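Local structure of amidase, hydantoinase/carbamoylase family (Paraburkholderia phymatum, 6C0D) at residues E333-L346 / A369-L381. The protein probably hydrolyses N-carbamoyl-L-amino acids to the free amino acids, as a dimeric, metal-dependent amidase of the peptidase M20 family. Sequence-based numbering, arbitrary orientation. Where two conformers were deposited one is given.
With EDO (1,2-ethanediol), chain I.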
loop_
_atom_site.group_PDB
_atom_site.type_symbol
_atom_site.label_atom_id
_atom_site.label_comp_id
_atom_site.label_asym_id
_atom_site.label_seq_id
_atom_site.Cartn_x
_atom_site.Cartn_y
_atom_site.Cartn_z
ATOM N N GLU A 333 17.053 18.437 -5.442
ATOM C CA GLU A 333 17.697 19.165 -6.528
ATOM C C GLU A 333 17.117 20.569 -6.606
ATOM O O GLU A 333 15.928 20.768 -6.342
ATOM C CB GLU A 333 17.520 18.425 -7.866
ATOM C CG GLU A 333 18.171 17.049 -7.903
ATOM C CD GLU A 333 17.842 16.256 -9.172
ATOM O OE1 GLU A 333 17.140 16.787 -10.060
ATOM O OE2 GLU A 333 18.290 15.092 -9.282
ATOM N N GLU A 334 17.980 21.563 -6.944
ATOM C CA GLU A 334 17.499 22.915 -7.167
ATOM C C GLU A 334 17.137 23.097 -8.635
ATOM O O GLU A 334 17.654 22.378 -9.496
ATOM C CB GLU A 334 18.582 23.930 -6.774
ATOM C CG GLU A 334 18.890 23.939 -5.261
ATOM C CD GLU A 334 17.622 24.157 -4.450
ATOM O OE1 GLU A 334 17.099 25.288 -4.475
ATOM O OE2 GLU A 334 17.125 23.197 -3.824
ATOM N N PRO A 335 16.258 24.048 -8.957
ATOM C CA PRO A 335 16.042 24.395 -10.371
ATOM C C PRO A 335 17.348 24.844 -11.015
ATOM O O PRO A 335 18.226 25.422 -10.364
ATOM C CB PRO A 335 15.035 25.551 -10.314
ATOM C CG PRO A 335 14.364 25.427 -8.903
ATOM C CD PRO A 335 15.482 24.905 -8.039
ATOM N N VAL A 336 17.470 24.571 -12.311
ATOM C CA VAL A 336 18.669 24.922 -13.075
ATOM C C VAL A 336 18.194 25.627 -14.338
ATOM O O VAL A 336 17.529 25.013 -15.180
ATOM C CB VAL A 336 19.536 23.698 -13.412
ATOM C CG1 VAL A 336 20.686 24.110 -14.352
ATOM C CG2 VAL A 336 20.127 23.077 -12.129
ATOM N N THR A 337 18.512 26.917 -14.466
ATOM C CA THR A 337 18.026 27.658 -15.629
ATOM C C THR A 337 18.882 27.352 -16.848
ATOM O O THR A 337 20.095 27.151 -16.745
ATOM C CB THR A 337 18.046 29.165 -15.366
ATOM O OG1 THR A 337 19.400 29.573 -15.202
ATOM C CG2 THR A 337 17.291 29.499 -14.091
ATOM N N MET A 338 18.242 27.336 -18.015
ATOM C CA MET A 338 18.992 27.247 -19.254
ATOM C C MET A 338 19.462 28.640 -19.653
ATOM O O MET A 338 18.818 29.645 -19.335
ATOM C CB MET A 338 18.136 26.630 -20.365
ATOM C CG MET A 338 17.621 25.208 -20.024
ATOM S SD MET A 338 18.901 23.955 -19.964
ATOM C CE MET A 338 19.364 23.936 -18.190
ATOM N N ASP A 339 20.603 28.693 -20.341
ATOM C CA ASP A 339 21.219 29.982 -20.667
ATOM C C ASP A 339 20.254 30.854 -21.465
ATOM O O ASP A 339 19.676 30.399 -22.452
ATOM C CB ASP A 339 22.495 29.753 -21.481
ATOM C CG ASP A 339 23.250 31.039 -21.722
ATOM O OD1 ASP A 339 24.045 31.426 -20.840
ATOM O OD2 ASP A 339 23.015 31.659 -22.783
ATOM N N ALA A 340 20.075 32.115 -21.034
ATOM C CA ALA A 340 19.053 32.957 -21.673
ATOM C C ALA A 340 19.385 33.278 -23.134
ATOM O O ALA A 340 18.492 33.289 -23.997
ATOM C CB ALA A 340 18.876 34.250 -20.882
ATOM N N ALA A 341 20.649 33.575 -23.442
ATOM C CA ALA A 341 20.975 33.870 -24.839
ATOM C C ALA A 341 20.850 32.622 -25.723
ATOM O O ALA A 341 20.370 32.713 -26.861
ATOM C CB ALA A 341 22.387 34.503 -24.934
ATOM N N LEU A 342 21.254 31.447 -25.222
ATOM C CA LEU A 342 21.066 30.220 -26.002
ATOM C C LEU A 342 19.587 29.947 -26.244
ATOM O O LEU A 342 19.188 29.576 -27.354
ATOM C CB LEU A 342 21.711 29.022 -25.294
ATOM C CG LEU A 342 23.262 29.050 -25.161
ATOM C CD1 LEU A 342 23.730 27.756 -24.538
ATOM C CD2 LEU A 342 23.979 29.267 -26.505
ATOM N N GLN A 343 18.760 30.102 -25.203
ATOM C CA GLN A 343 17.314 29.947 -25.391
ATOM C C GLN A 343 16.819 30.844 -26.499
ATOM O O GLN A 343 15.959 30.455 -27.302
ATOM C CB GLN A 343 16.559 30.319 -24.126
ATOM C CG GLN A 343 16.497 29.288 -23.054
ATOM C CD GLN A 343 15.617 29.813 -21.940
ATOM O OE1 GLN A 343 14.429 30.094 -22.162
ATOM N NE2 GLN A 343 16.204 30.010 -20.764
ATOM N N GLN A 344 17.340 32.066 -26.555
ATOM C CA GLN A 344 16.827 32.987 -27.552
ATOM C C GLN A 344 17.266 32.579 -28.960
ATOM O O GLN A 344 16.488 32.716 -29.910
ATOM C CB GLN A 344 17.241 34.414 -27.201
ATOM C CG GLN A 344 16.652 35.477 -28.097
ATOM C CD GLN A 344 15.187 35.767 -27.776
ATOM O OE1 GLN A 344 14.507 34.983 -27.104
ATOM N NE2 GLN A 344 14.701 36.898 -28.260
ATOM N N HIS A 345 18.485 32.038 -29.121
ATOM C CA HIS A 345 18.833 31.436 -30.415
ATOM C C HIS A 345 17.891 30.292 -30.773
ATOM O O HIS A 345 17.479 30.163 -31.935
ATOM C CB HIS A 345 20.277 30.923 -30.416
ATOM C CG HIS A 345 21.296 32.020 -30.462
ATOM N ND1 HIS A 345 21.510 32.796 -31.585
ATOM C CD2 HIS A 345 22.180 32.445 -29.529
ATOM C CE1 HIS A 345 22.480 33.663 -31.335
ATOM N NE2 HIS A 345 22.901 33.473 -30.094
ATOM N N LEU A 346 17.551 29.439 -29.801
ATOM C CA LEU A 346 16.603 28.360 -30.100
ATOM C C LEU A 346 15.246 28.936 -30.493
ATOM O O LEU A 346 14.616 28.453 -31.439
ATOM C CB LEU A 346 16.445 27.422 -28.901
ATOM C CG LEU A 346 17.662 26.575 -28.496
ATOM C CD1 LEU A 346 17.349 25.806 -27.224
ATOM C CD2 LEU A 346 18.006 25.578 -29.588
ATOM N N ALA A 369 21.868 17.918 -19.067
ATOM C CA ALA A 369 22.009 19.369 -19.186
ATOM C C ALA A 369 21.971 20.061 -17.829
ATOM O O ALA A 369 22.544 21.145 -17.673
ATOM C CB ALA A 369 20.904 19.937 -20.082
ATOM N N GLN A 370 21.286 19.479 -16.841
ATOM C CA GLN A 370 21.254 20.139 -15.541
ATOM C C GLN A 370 22.626 20.114 -14.874
ATOM O O GLN A 370 22.940 21.003 -14.070
ATOM C CB GLN A 370 20.203 19.491 -14.633
ATOM C CG GLN A 370 20.655 18.248 -13.943
ATOM C CD GLN A 370 19.498 17.524 -13.295
ATOM O OE1 GLN A 370 18.373 17.617 -13.772
ATOM N NE2 GLN A 370 19.768 16.803 -12.209
ATOM N N VAL A 371 23.435 19.096 -15.170
ATOM C CA VAL A 371 24.800 19.029 -14.650
ATOM C C VAL A 371 25.709 19.983 -15.424
ATOM O O VAL A 371 26.503 20.732 -14.839
ATOM C CB VAL A 371 25.315 17.578 -14.723
ATOM C CG1 VAL A 371 26.829 17.498 -14.434
ATOM C CG2 VAL A 371 24.525 16.678 -13.759
ATOM N N ILE A 372 25.619 19.947 -16.748
ATOM C CA ILE A 372 26.542 20.723 -17.577
ATOM C C ILE A 372 26.273 22.219 -17.431
ATOM O O ILE A 372 27.208 23.031 -17.418
ATOM C CB ILE A 372 26.446 20.237 -19.034
ATOM C CG1 ILE A 372 27.063 18.833 -19.121
ATOM C CG2 ILE A 372 27.161 21.217 -20.009
ATOM C CD1 ILE A 372 26.579 18.037 -20.294
ATOM N N ALA A 373 24.999 22.601 -17.263
ATOM C CA ALA A 373 24.616 24.013 -17.205
ATOM C C ALA A 373 25.259 24.761 -16.049
ATOM O O ALA A 373 25.359 25.995 -16.099
ATOM C CB ALA A 373 23.092 24.153 -17.099
ATOM N N GLN A 374 25.675 24.057 -15.001
ATOM C CA GLN A 374 26.319 24.709 -13.874
ATOM C C GLN A 374 27.767 25.095 -14.179
ATOM O O GLN A 374 28.391 25.781 -13.366
ATOM C CB GLN A 374 26.204 23.790 -12.645
ATOM C CG GLN A 374 24.728 23.318 -12.418
ATOM C CD GLN A 374 24.524 22.331 -11.263
ATOM O OE1 GLN A 374 25.275 22.328 -10.290
ATOM N NE2 GLN A 374 23.478 21.494 -11.369
ATOM N N HIS A 375 28.297 24.698 -15.342
ATOM C CA HIS A 375 29.688 24.955 -15.707
ATOM C C HIS A 375 29.856 25.766 -16.976
ATOM O O HIS A 375 30.775 26.584 -17.056
ATOM C CB HIS A 375 30.440 23.629 -15.856
ATOM C CG HIS A 375 30.505 22.850 -14.583
ATOM N ND1 HIS A 375 31.579 22.917 -13.723
ATOM C CD2 HIS A 375 29.603 22.023 -14.001
ATOM C CE1 HIS A 375 31.345 22.150 -12.671
ATOM N NE2 HIS A 375 30.151 21.601 -12.815
ATOM N N ILE A 376 29.023 25.533 -17.986
ATOM C CA ILE A 376 29.036 26.327 -19.211
ATOM C C ILE A 376 27.597 26.591 -19.629
ATOM O O ILE A 376 26.669 25.895 -19.189
ATOM C CB ILE A 376 29.793 25.619 -20.358
ATOM C CG1 ILE A 376 29.116 24.286 -20.708
ATOM C CG2 ILE A 376 31.305 25.465 -20.038
ATOM C CD1 ILE A 376 29.664 23.688 -22.003
ATOM N N PRO A 377 27.385 27.604 -20.477
ATOM C CA PRO A 377 26.036 27.861 -21.010
ATOM C C PRO A 377 25.427 26.612 -21.627
ATOM O O PRO A 377 26.026 25.988 -22.497
ATOM C CB PRO A 377 26.292 28.932 -22.081
ATOM C CG PRO A 377 27.486 29.711 -21.535
ATOM C CD PRO A 377 28.358 28.644 -20.906
ATOM N N ALA A 378 24.204 26.265 -21.202
ATOM C CA ALA A 378 23.519 25.083 -21.718
ATOM C C ALA A 378 22.090 25.429 -22.130
ATOM O O ALA A 378 21.491 26.381 -21.622
ATOM C CB ALA A 378 23.481 23.967 -20.662
ATOM N N CYS A 379 21.538 24.630 -23.050
ATOM C CA CYS A 379 20.141 24.803 -23.434
ATOM C C CYS A 379 19.578 23.460 -23.881
ATOM O O CYS A 379 20.319 22.510 -24.160
ATOM C CB CYS A 379 19.994 25.863 -24.539
ATOM S SG CYS A 379 20.787 25.374 -26.083
ATOM N N MET A 380 18.247 23.364 -23.874
ATOM C CA MET A 380 17.569 22.164 -24.354
ATOM C C MET A 380 16.463 22.523 -25.335
ATOM O O MET A 380 15.819 23.568 -25.220
ATOM C CB MET A 380 16.946 21.352 -23.197
ATOM C CG MET A 380 17.989 20.791 -22.244
ATOM S SD MET A 380 17.237 19.557 -21.128
ATOM C CE MET A 380 17.083 18.133 -22.222
ATOM N N LEU A 381 16.217 21.604 -26.271
ATOM C CA LEU A 381 15.142 21.741 -27.245
ATOM C C LEU A 381 14.310 20.473 -27.188
ATOM O O LEU A 381 14.871 19.378 -27.287
ATOM C CB LEU A 381 15.711 21.929 -28.662
ATOM C CG LEU A 381 14.667 22.261 -29.733
ATOM C CD1 LEU A 381 14.278 23.733 -29.560
ATOM C CD2 LEU A 381 15.222 22.005 -31.129
HETATM C C1 EDO I . 27.620 28.360 -16.671
HETATM O O1 EDO I . 26.571 28.515 -15.714
HETATM C C2 EDO I . 27.894 29.690 -17.363
HETATM O O2 EDO I . 26.657 30.232 -17.837
#
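Met338 bends twice past its first torsion, at chi2 (-69°) and again at chi3, which brings the thioether against segment 369-381: SD lies 3.8 Å from Cys379 CA, and CE settles against CB of Ala373. A flexible, unbranched chain suits this buried seam, where it must follow a strand backbone at one end and meet the methyl of Ala373 at the other. Val336 has CG1 anti to its backbone N (chi1 173°), and that methyl meets Ala373 CB at 3.7 Å. Alanine's single methyl can serve both neighbours because it brings so little bulk. Farther along, at Glu333, the extended side chains of Glu333 and Gln370 cross at about a right angle, and a weak hydrogen bond of 3.4 Å runs from Gln370 NE2 to Glu333 OE1.

Asp339 ties backbone to backbone, its N donating to Ala378 O at 2.8 Å, nearly in line with the carbonyl bond. The same residue is the N-cap of helix 340-353: OD2 accepts from Leu342 N through its anti lone pair, while OD1 rests on Pro377 CB. Helix 340-346 runs at 30° to strand 378-381, and its apolar side packs down. Leu342 CB touches Cys379 CB at 3.7 Å, and Leu346 CD1 reaches Cys379 SG at 3.6 Å; the small cysteine lets both leucines come close to the strand.

Leu342 and Leu346 also touch Ile416 and Ala412, respectively, of helix 399-419. Strand 378-384 runs between strands 189-198 and 210-227, with Met380 beside the zinc ligand His196, while strand 336-337 pairs antiparallel with 210-227.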